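Local coordinates for protein CaaX farnesyltransferase beta subunit Ram1 (PDB 4L9P) that probably carries the peptide-binding role in a zinc-dependent heterodimer that transfers a farnesyl group to a cysteine near the C-terminus of target proteins, at residues W153-L165 with S431-T443. Numbering follows the deposited sequence.
Sequences WMVYWALAGLCLL and SYHTCYALTGLST. With ZN (zinc ion), chain J; EDO (1,2-ethanediol), chain M.
The helices come nearest at Gly-161 and Cys-435, whose CA atoms are 4.8 Å apart. The axes of the two segments approach to 8.4 Å and point the same general way, crossing at 37°. Both belong to the alpha-alpha toroid of the prenyltransferase beta subunit, and near their N-terminal ends they border the active site. Trp-157 is the main knob, set among Ser-431, Tyr-432, Cys-435 and Tyr-436. With CG anti to its carbonyl carbon (chi1 -67°), its indole lies against the second helix, and Tyr-432 CB sits over the six-membered ring, 3.6 Å from the centroid and nearly on the normal. The Tyr-432 ring then turns its edge to that face in an offset edge-to-face pair, planes at 78°. Its hydroxyl is hydrogen-bonded to Trp-371. Tyr-432 and Trp-153 both touch the isoprenoid analogue and the bound peptide, while the neighbouring His-433 binds zinc through NE2 at 2.0 Å, alongside Asp-365, Cys-367 and the bound peptide. Thus the knob backs residues of the substrate pocket directly. Farther along, Leu-164 is a second knob: CD1 packs 3.7 Å from Leu-438 CB, and CD2 reaches Ser-442 CB. Cys-435 SG lies between the helices, 3.7 Å from Ala-160 CB. Two waters link Tyr-436 OH to the first helix: one joins it to Tyr-156 OH, which is also hydrogen-bonded to the backbone O of Val-499, and the other accepts from Trp-157 NE1 at 3.0 Å.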
# COMPACT_ATOMS: atom_id res chain seq x y z
N TRP B 153 5.65 15.22 0.43
CA TRP B 153 5.55 14.20 -0.62
C TRP B 153 5.88 14.74 -2.00
O TRP B 153 6.54 14.07 -2.81
CB TRP B 153 4.17 13.58 -0.69
CG TRP B 153 3.86 12.54 0.32
CD1 TRP B 153 2.80 12.53 1.17
CD2 TRP B 153 4.52 11.27 0.47
NE1 TRP B 153 2.78 11.35 1.88
CE2 TRP B 153 3.83 10.56 1.48
CE3 TRP B 153 5.59 10.65 -0.17
CZ2 TRP B 153 4.18 9.27 1.87
CZ3 TRP B 153 5.96 9.35 0.26
CH2 TRP B 153 5.24 8.70 1.25
N MET B 154 5.38 15.93 -2.34
CA MET B 154 5.63 16.47 -3.71
C MET B 154 7.13 16.71 -3.93
O MET B 154 7.63 16.57 -5.07
CB MET B 154 4.83 17.76 -3.95
CG MET B 154 3.34 17.51 -3.67
SD MET B 154 2.37 18.99 -3.48
CE MET B 154 2.68 19.42 -5.10
N VAL B 155 7.84 17.07 -2.86
CA VAL B 155 9.31 17.20 -2.97
C VAL B 155 9.94 15.82 -3.19
O VAL B 155 10.73 15.64 -4.13
CB VAL B 155 9.91 17.85 -1.70
CG1 VAL B 155 11.45 17.84 -1.82
CG2 VAL B 155 9.37 19.29 -1.56
N TYR B 156 9.55 14.84 -2.39
CA TYR B 156 10.09 13.50 -2.53
C TYR B 156 9.80 12.90 -3.91
O TYR B 156 10.71 12.34 -4.52
CB TYR B 156 9.53 12.59 -1.42
CG TYR B 156 9.82 11.14 -1.73
CD1 TYR B 156 11.14 10.57 -1.63
CD2 TYR B 156 8.78 10.31 -2.17
CE1 TYR B 156 11.37 9.21 -2.02
CE2 TYR B 156 9.00 8.97 -2.56
CZ TYR B 156 10.30 8.43 -2.45
OH TYR B 156 10.50 7.14 -2.80
N TRP B 157 8.55 12.94 -4.36
CA TRP B 157 8.21 12.27 -5.64
C TRP B 157 9.02 12.87 -6.77
O TRP B 157 9.50 12.15 -7.69
CB TRP B 157 6.70 12.46 -5.98
CG TRP B 157 5.81 11.74 -4.99
CD1 TRP B 157 6.05 10.52 -4.40
CD2 TRP B 157 4.53 12.17 -4.54
NE1 TRP B 157 5.00 10.21 -3.55
CE2 TRP B 157 4.06 11.20 -3.62
CE3 TRP B 157 3.74 13.31 -4.80
CZ2 TRP B 157 2.83 11.34 -2.96
CZ3 TRP B 157 2.50 13.45 -4.14
CH2 TRP B 157 2.08 12.45 -3.23
N ALA B 158 9.17 14.20 -6.78
CA ALA B 158 9.93 14.86 -7.87
C ALA B 158 11.42 14.51 -7.75
O ALA B 158 12.05 14.18 -8.77
CB ALA B 158 9.70 16.36 -7.82
N LEU B 159 12.01 14.59 -6.55
CA LEU B 159 13.45 14.26 -6.46
C LEU B 159 13.69 12.79 -6.83
O LEU B 159 14.69 12.49 -7.49
CB LEU B 159 13.97 14.52 -5.04
CG LEU B 159 14.01 15.99 -4.65
CD1 LEU B 159 14.35 16.09 -3.15
CD2 LEU B 159 15.06 16.75 -5.54
N ALA B 160 12.84 11.90 -6.36
CA ALA B 160 13.00 10.49 -6.68
C ALA B 160 12.91 10.27 -8.20
O ALA B 160 13.77 9.57 -8.77
CB ALA B 160 11.89 9.66 -5.99
N GLY B 161 11.93 10.87 -8.89
CA GLY B 161 11.86 10.73 -10.36
C GLY B 161 13.09 11.29 -11.06
O GLY B 161 13.60 10.66 -11.98
N LEU B 162 13.55 12.45 -10.61
CA LEU B 162 14.77 13.03 -11.19
C LEU B 162 15.98 12.12 -10.96
O LEU B 162 16.82 11.94 -11.86
CB LEU B 162 15.03 14.41 -10.59
CG LEU B 162 13.97 15.44 -10.95
CD1 LEU B 162 14.17 16.75 -10.09
CD2 LEU B 162 13.96 15.76 -12.45
N CYS B 163 16.15 11.58 -9.75
CA CYS B 163 17.23 10.60 -9.48
C CYS B 163 17.11 9.38 -10.36
O CYS B 163 18.13 8.98 -10.98
CB CYS B 163 17.28 10.15 -8.01
SG CYS B 163 17.84 11.38 -6.86
N LEU B 164 15.93 8.80 -10.49
CA LEU B 164 15.76 7.63 -11.35
C LEU B 164 16.23 7.91 -12.78
O LEU B 164 16.89 7.11 -13.40
CB LEU B 164 14.28 7.23 -11.34
CG LEU B 164 13.92 6.51 -10.01
CD1 LEU B 164 12.38 6.61 -9.81
CD2 LEU B 164 14.31 5.05 -10.08
N LEU B 165 15.86 9.09 -13.28
CA LEU B 165 16.21 9.50 -14.64
C LEU B 165 17.68 9.94 -14.78
O LEU B 165 18.08 10.31 -15.89
CB LEU B 165 15.29 10.64 -15.06
CG LEU B 165 13.88 10.13 -15.39
CD1 LEU B 165 12.91 11.29 -15.38
CD2 LEU B 165 13.81 9.40 -16.78
N SER B 431 2.80 13.82 -10.20
CA SER B 431 4.18 13.46 -9.90
C SER B 431 4.28 12.19 -9.03
O SER B 431 5.30 11.51 -9.05
CB SER B 431 4.92 14.64 -9.27
OG SER B 431 4.37 14.99 -8.03
N TYR B 432 3.19 11.86 -8.32
CA TYR B 432 3.12 10.58 -7.56
C TYR B 432 3.16 9.42 -8.55
O TYR B 432 3.98 8.46 -8.38
CB TYR B 432 1.82 10.55 -6.71
CG TYR B 432 1.39 9.22 -6.22
CD1 TYR B 432 1.87 8.69 -5.00
CD2 TYR B 432 0.51 8.44 -6.98
CE1 TYR B 432 1.47 7.43 -4.57
CE2 TYR B 432 0.09 7.19 -6.54
CZ TYR B 432 0.57 6.68 -5.34
OH TYR B 432 0.17 5.41 -4.98
N HIS B 433 2.29 9.44 -9.58
CA HIS B 433 2.29 8.38 -10.58
C HIS B 433 3.60 8.37 -11.39
O HIS B 433 4.04 7.31 -11.82
CB HIS B 433 1.04 8.45 -11.45
CG HIS B 433 -0.15 7.88 -10.71
ND1 HIS B 433 -1.08 8.68 -10.07
CD2 HIS B 433 -0.47 6.59 -10.46
CE1 HIS B 433 -1.94 7.87 -9.43
NE2 HIS B 433 -1.58 6.61 -9.64
N THR B 434 4.18 9.53 -11.62
CA THR B 434 5.44 9.61 -12.35
C THR B 434 6.54 8.96 -11.51
O THR B 434 7.29 8.07 -12.01
CB THR B 434 5.80 11.09 -12.65
OG1 THR B 434 4.77 11.65 -13.45
CG2 THR B 434 7.13 11.17 -13.40
N CYS B 435 6.66 9.34 -10.23
CA CYS B 435 7.66 8.69 -9.40
C CYS B 435 7.52 7.15 -9.36
O CYS B 435 8.52 6.40 -9.53
CB CYS B 435 7.51 9.26 -7.96
SG CYS B 435 8.50 8.44 -6.70
N TYR B 436 6.30 6.67 -9.07
CA TYR B 436 6.17 5.24 -8.82
C TYR B 436 6.16 4.38 -10.09
O TYR B 436 6.64 3.25 -10.04
CB TYR B 436 4.98 4.94 -7.89
CG TYR B 436 5.30 5.45 -6.48
CD1 TYR B 436 6.45 5.03 -5.78
CD2 TYR B 436 4.47 6.39 -5.86
CE1 TYR B 436 6.74 5.45 -4.49
CE2 TYR B 436 4.76 6.83 -4.59
CZ TYR B 436 5.87 6.39 -3.89
OH TYR B 436 6.16 6.85 -2.61
N ALA B 437 5.70 4.92 -11.23
CA ALA B 437 5.87 4.16 -12.49
C ALA B 437 7.36 4.07 -12.84
O ALA B 437 7.82 3.00 -13.23
CB ALA B 437 5.13 4.81 -13.62
N LEU B 438 8.12 5.16 -12.64
CA LEU B 438 9.57 5.09 -12.89
C LEU B 438 10.25 4.13 -11.93
O LEU B 438 11.15 3.39 -12.30
CB LEU B 438 10.20 6.48 -12.82
CG LEU B 438 9.77 7.43 -13.97
CD1 LEU B 438 10.29 8.83 -13.61
CD2 LEU B 438 10.37 6.99 -15.30
N THR B 439 9.81 4.13 -10.67
CA THR B 439 10.43 3.27 -9.66
C THR B 439 10.24 1.80 -10.08
O THR B 439 11.16 0.98 -10.05
CB THR B 439 9.80 3.54 -8.28
OG1 THR B 439 10.17 4.85 -7.84
CG2 THR B 439 10.32 2.56 -7.27
N GLY B 440 9.02 1.44 -10.51
CA GLY B 440 8.76 0.10 -10.98
C GLY B 440 9.52 -0.27 -12.24
O GLY B 440 9.98 -1.41 -12.34
N LEU B 441 9.66 0.67 -13.19
CA LEU B 441 10.46 0.38 -14.36
C LEU B 441 11.91 0.10 -13.92
O LEU B 441 12.56 -0.81 -14.46
CB LEU B 441 10.38 1.58 -15.29
CG LEU B 441 11.19 1.34 -16.62
CD1 LEU B 441 10.73 0.09 -17.43
CD2 LEU B 441 11.03 2.64 -17.45
N SER B 442 12.41 0.85 -12.95
CA SER B 442 13.80 0.59 -12.50
C SER B 442 13.88 -0.82 -11.93
O SER B 442 14.85 -1.55 -12.19
CB SER B 442 14.26 1.64 -11.51
OG SER B 442 15.62 1.31 -11.14
N THR B 443 12.91 -1.24 -11.10
CA THR B 443 12.97 -2.57 -10.47
C THR B 443 13.16 -3.68 -11.49
O THR B 443 13.93 -4.62 -11.27
CB THR B 443 11.63 -2.85 -9.73
OG1 THR B 443 11.48 -1.88 -8.69
CG2 THR B 443 11.50 -4.29 -9.16
ZN ZN J . -2.29 5.05 -8.55
C1 EDO M . 1.56 17.02 -7.62
O1 EDO M . 1.85 15.76 -7.02
C2 EDO M . 0.83 17.01 -8.93
O2 EDO M . 1.66 16.34 -9.87
O HOH W 1 6.10 16.88 -7.24
O HOH W 2 8.34 5.76 -1.51
O HOH W 3 3.77 8.12 -1.73